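Local coordinates for protein, Family 18 Chitinase (Crocus vernus, PDB 3SIM), which probably binds chitin and hydrolyses its glycosidic bonds, as a plant chitinase of glycosyl hydrolase family 18, at residues A[6-18]-A[55-69]. Residues are numbered along the deposited sequence; the frame is centred on the assembly and turned at random.
Sequences YIGYPLFSGVKFS and FWDSSILGPDQISAI
Phe17 and Leu61 carry this contact. Leu61 CD2 sits over the centre of one face of the Phe17 ring, a CH-pi contact of 3.8 Å from the methyl carbon CD2 to the ring centroid, only 13° off the normal. Phe17 holds CG anti to its carbonyl carbon (chi1 -66°), which sends the ring in among Leu61, Gln65 and Ile66. Gln65 CB meets the ring at its edge, 3.9 Å from Phe17 CD2. Ile66 CG1 comes in obliquely, 3.6 Å from Phe17 CZ. Ile69 CG1 lies nearer the root of the side chain, against Phe17 CB. With an alanine here in place of Phe17, Leu61 CD2 would probably lose the ring face it sits over and a gap would open beside Ile66.

The fold is the TIM barrel of family 18. The segment 6-18 runs out of barrel strand 2-7 into a loop, and 55-69 leads into helix 63-72. Phe17 thus ties the loop after the first strand to the run into helix 63-72 and its first two turns, and Phe31 packs edge-to-face with its ring.

The other branch of Leu61 turns to the strand end. Its CD1 lies 4.0 Å from Gly8 CA and also touches Ile7 CG1. The backbone angles of Gly8 by themselves call for glycine, and a beta carbon would also crowd Trp56 CB and Leu61 CD1. Ile60 CG2 rests on Val15 O and meets Lys16 CG, the two side chains crossing at about a right angle.

Two waters bridge the backbones. One donates to Gly8 O and accepts from Asp57 N; the other accepts from Phe17 N and donates to Ile60 O. Trp56 NE1 bonds Leu61 O at 3.2 Å, with the oxygen close to the indole plane. The bend of Gln65 at chi2 brings OE1 back to Gly62, the N-cap of helix 63-72, whose N donates to it at 3.0 Å from above the amide plane, a bent bond.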
# COMPACT_ATOMS: atom_id res chain seq x y z
N TYR A 6 -1.22 6.54 1.20
CA TYR A 6 -0.82 5.88 2.44
C TYR A 6 -0.93 6.85 3.68
O TYR A 6 -0.66 7.98 3.53
CB TYR A 6 0.54 5.18 2.34
CG TYR A 6 0.53 3.95 1.45
CD1 TYR A 6 0.50 2.69 1.96
CD2 TYR A 6 0.43 4.07 0.10
CE1 TYR A 6 0.47 1.59 1.11
CE2 TYR A 6 0.38 3.02 -0.73
CZ TYR A 6 0.40 1.77 -0.24
OH TYR A 6 0.35 0.75 -1.10
N ILE A 7 -1.39 6.36 4.81
CA ILE A 7 -1.60 7.17 6.00
C ILE A 7 -1.52 6.39 7.32
O ILE A 7 -1.91 5.26 7.45
CB ILE A 7 -2.95 8.00 5.94
CG1 ILE A 7 -3.11 8.97 7.13
CG2 ILE A 7 -4.08 7.12 5.94
CD1 ILE A 7 -4.09 9.96 6.95
N GLY A 8 -1.06 7.12 8.32
CA GLY A 8 -0.69 6.65 9.62
C GLY A 8 0.74 6.23 10.00
O GLY A 8 0.92 5.76 11.05
N TYR A 9 1.70 6.40 9.09
CA TYR A 9 3.11 6.19 9.28
C TYR A 9 3.90 7.21 8.42
O TYR A 9 3.54 7.45 7.32
CB TYR A 9 3.48 4.76 8.94
CG TYR A 9 4.84 4.32 9.41
CD1 TYR A 9 5.01 3.76 10.64
CD2 TYR A 9 5.92 4.48 8.63
CE1 TYR A 9 6.21 3.39 11.05
CE2 TYR A 9 7.12 4.10 9.02
CZ TYR A 9 7.28 3.57 10.23
OH TYR A 9 8.49 3.20 10.58
N PRO A 10 4.98 7.79 8.94
CA PRO A 10 5.55 7.55 10.26
C PRO A 10 4.60 7.96 11.41
O PRO A 10 3.70 8.69 11.21
CB PRO A 10 6.78 8.47 10.27
CG PRO A 10 7.03 8.85 8.91
CD PRO A 10 5.85 8.63 8.11
N LEU A 11 4.86 7.43 12.59
CA LEU A 11 4.05 7.63 13.82
C LEU A 11 4.02 9.05 14.37
O LEU A 11 4.89 9.82 14.12
CB LEU A 11 4.49 6.68 14.94
CG LEU A 11 4.57 5.18 14.75
CD1 LEU A 11 5.01 4.55 16.01
CD2 LEU A 11 3.28 4.54 14.29
N PHE A 12 2.98 9.40 15.08
CA PHE A 12 2.87 10.68 15.78
C PHE A 12 2.86 11.97 14.91
O PHE A 12 3.21 13.00 15.39
CB PHE A 12 3.85 10.84 16.97
CG PHE A 12 4.24 9.57 17.65
CD1 PHE A 12 3.34 8.77 18.27
CD2 PHE A 12 5.54 9.17 17.64
CE1 PHE A 12 3.74 7.63 18.87
CE2 PHE A 12 5.91 8.02 18.23
CZ PHE A 12 5.02 7.25 18.83
N SER A 13 2.46 11.89 13.65
CA SER A 13 2.26 13.08 12.82
C SER A 13 1.10 14.00 13.23
O SER A 13 1.10 15.15 12.96
CB SER A 13 2.12 12.70 11.36
OG SER A 13 0.83 12.39 11.03
N GLY A 14 0.06 13.36 13.69
CA GLY A 14 -1.21 13.94 13.96
C GLY A 14 -2.15 14.14 12.78
O GLY A 14 -3.20 14.63 12.97
N VAL A 15 -1.75 13.74 11.58
CA VAL A 15 -2.55 13.94 10.38
C VAL A 15 -3.87 13.16 10.36
O VAL A 15 -3.91 12.02 10.51
CB VAL A 15 -1.72 13.74 9.08
CG1 VAL A 15 -2.61 13.85 7.80
CG2 VAL A 15 -0.60 14.69 9.04
N LYS A 16 -4.95 13.87 10.17
CA LYS A 16 -6.28 13.33 10.01
C LYS A 16 -6.70 13.12 8.58
O LYS A 16 -6.19 13.76 7.77
CB LYS A 16 -7.26 14.27 10.63
CG LYS A 16 -7.37 14.06 12.03
CD LYS A 16 -7.01 15.22 12.70
CE LYS A 16 -8.23 16.00 12.89
NZ LYS A 16 -8.05 16.95 13.96
N PHE A 17 -7.69 12.29 8.33
CA PHE A 17 -8.18 12.04 6.98
C PHE A 17 -8.63 13.38 6.35
O PHE A 17 -8.34 13.71 5.21
CB PHE A 17 -9.38 11.07 6.97
CG PHE A 17 -9.11 9.64 7.43
CD1 PHE A 17 -8.39 8.74 6.69
CD2 PHE A 17 -9.73 9.17 8.57
CE1 PHE A 17 -8.26 7.44 7.12
CE2 PHE A 17 -9.57 7.90 8.98
CZ PHE A 17 -8.84 7.03 8.27
N SER A 18 -9.31 14.17 7.17
CA SER A 18 -9.85 15.46 6.81
C SER A 18 -8.79 16.53 6.54
O SER A 18 -9.09 17.53 6.02
CB SER A 18 -10.92 15.95 7.78
OG SER A 18 -10.40 16.29 9.00
N PHE A 55 -1.14 -0.97 14.43
CA PHE A 55 -0.03 -0.08 14.79
C PHE A 55 -0.15 1.40 14.44
O PHE A 55 0.66 2.18 14.78
CB PHE A 55 1.31 -0.68 14.37
CG PHE A 55 1.74 -1.85 15.20
CD1 PHE A 55 1.31 -3.09 14.89
CD2 PHE A 55 2.57 -1.71 16.28
CE1 PHE A 55 1.67 -4.14 15.63
CE2 PHE A 55 2.95 -2.78 17.01
CZ PHE A 55 2.49 -3.99 16.70
N TRP A 56 -1.20 1.74 13.72
CA TRP A 56 -1.61 3.12 13.59
C TRP A 56 -2.40 3.54 14.80
O TRP A 56 -2.80 2.72 15.58
CB TRP A 56 -2.40 3.45 12.31
CG TRP A 56 -3.76 2.93 12.23
CD1 TRP A 56 -4.90 3.57 12.54
CD2 TRP A 56 -4.14 1.65 11.80
NE1 TRP A 56 -5.96 2.77 12.35
CE2 TRP A 56 -5.53 1.58 11.88
CE3 TRP A 56 -3.44 0.55 11.33
CZ2 TRP A 56 -6.22 0.47 11.52
CZ3 TRP A 56 -4.12 -0.53 10.98
CH2 TRP A 56 -5.49 -0.59 11.09
N ASP A 57 -2.61 4.83 14.89
CA ASP A 57 -3.30 5.44 16.02
C ASP A 57 -4.83 5.54 15.83
O ASP A 57 -5.33 6.41 15.17
CB ASP A 57 -2.61 6.79 16.38
CG ASP A 57 -3.17 7.46 17.65
OD1 ASP A 57 -4.17 7.10 18.15
OD2 ASP A 57 -2.57 8.38 18.08
N SER A 58 -5.52 4.62 16.46
CA SER A 58 -6.96 4.51 16.39
C SER A 58 -7.72 5.71 16.93
O SER A 58 -8.77 5.97 16.55
CB SER A 58 -7.51 3.22 16.96
OG SER A 58 -7.40 3.09 18.32
N SER A 59 -7.11 6.46 17.82
CA SER A 59 -7.73 7.66 18.27
C SER A 59 -7.78 8.82 17.27
O SER A 59 -8.50 9.73 17.41
CB SER A 59 -7.21 8.07 19.60
OG SER A 59 -6.18 8.93 19.42
N ILE A 60 -6.91 8.77 16.30
CA ILE A 60 -6.94 9.70 15.19
C ILE A 60 -7.61 9.11 13.92
O ILE A 60 -8.45 9.72 13.35
CB ILE A 60 -5.54 10.25 14.90
CG1 ILE A 60 -5.02 11.07 16.07
CG2 ILE A 60 -5.50 11.10 13.70
CD1 ILE A 60 -3.61 11.03 16.15
N LEU A 61 -7.17 7.95 13.49
CA LEU A 61 -7.79 7.16 12.43
C LEU A 61 -8.69 5.99 12.94
O LEU A 61 -8.29 4.86 12.90
CB LEU A 61 -6.71 6.68 11.48
CG LEU A 61 -5.69 7.76 11.18
CD1 LEU A 61 -4.49 7.24 10.55
CD2 LEU A 61 -6.28 8.89 10.42
N GLY A 62 -9.86 6.31 13.44
CA GLY A 62 -10.80 5.34 13.88
C GLY A 62 -12.02 5.08 13.02
O GLY A 62 -12.23 5.71 12.01
N PRO A 63 -12.85 4.17 13.53
CA PRO A 63 -14.08 3.76 12.89
C PRO A 63 -15.04 4.95 12.64
O PRO A 63 -15.50 5.03 11.58
CB PRO A 63 -14.65 2.74 13.89
CG PRO A 63 -13.54 2.22 14.53
CD PRO A 63 -12.52 3.24 14.61
N ASP A 64 -15.25 5.84 13.57
CA ASP A 64 -16.05 7.04 13.35
C ASP A 64 -15.49 8.06 12.31
O ASP A 64 -16.21 8.60 11.55
CB ASP A 64 -16.36 7.75 14.67
CG ASP A 64 -17.13 6.88 15.68
OD1 ASP A 64 -17.88 5.97 15.36
OD2 ASP A 64 -16.97 7.19 16.82
N GLN A 65 -14.19 8.29 12.35
CA GLN A 65 -13.54 9.13 11.35
C GLN A 65 -13.68 8.56 9.90
O GLN A 65 -13.91 9.27 8.95
CB GLN A 65 -12.11 9.47 11.70
CG GLN A 65 -11.95 10.26 12.97
CD GLN A 65 -11.97 9.43 14.22
OE1 GLN A 65 -11.97 8.24 14.22
NE2 GLN A 65 -12.03 10.09 15.29
N ILE A 66 -13.54 7.25 9.79
CA ILE A 66 -13.67 6.51 8.55
C ILE A 66 -15.09 6.63 7.95
O ILE A 66 -15.26 6.94 6.80
CB ILE A 66 -13.21 5.05 8.68
CG1 ILE A 66 -11.71 4.96 9.00
CG2 ILE A 66 -13.54 4.29 7.46
CD1 ILE A 66 -11.26 3.68 9.47
N SER A 67 -16.07 6.49 8.81
CA SER A 67 -17.47 6.67 8.46
C SER A 67 -17.77 8.07 8.02
O SER A 67 -18.40 8.23 7.05
CB SER A 67 -18.37 6.40 9.65
OG SER A 67 -18.62 5.07 9.77
N ALA A 68 -17.28 9.04 8.76
CA ALA A 68 -17.45 10.44 8.40
C ALA A 68 -16.79 10.86 7.08
O ALA A 68 -17.38 11.55 6.32
CB ALA A 68 -17.01 11.31 9.49
N ILE A 69 -15.57 10.45 6.84
CA ILE A 69 -14.90 10.78 5.61
C ILE A 69 -15.60 10.16 4.38
O ILE A 69 -15.76 10.77 3.41
CB ILE A 69 -13.35 10.50 5.65
CG1 ILE A 69 -12.62 11.32 4.59
CG2 ILE A 69 -13.10 9.08 5.49
CD1 ILE A 69 -12.60 12.69 4.85
O HOH W 1 -0.64 6.64 13.31
O HOH W 2 -8.92 11.32 10.91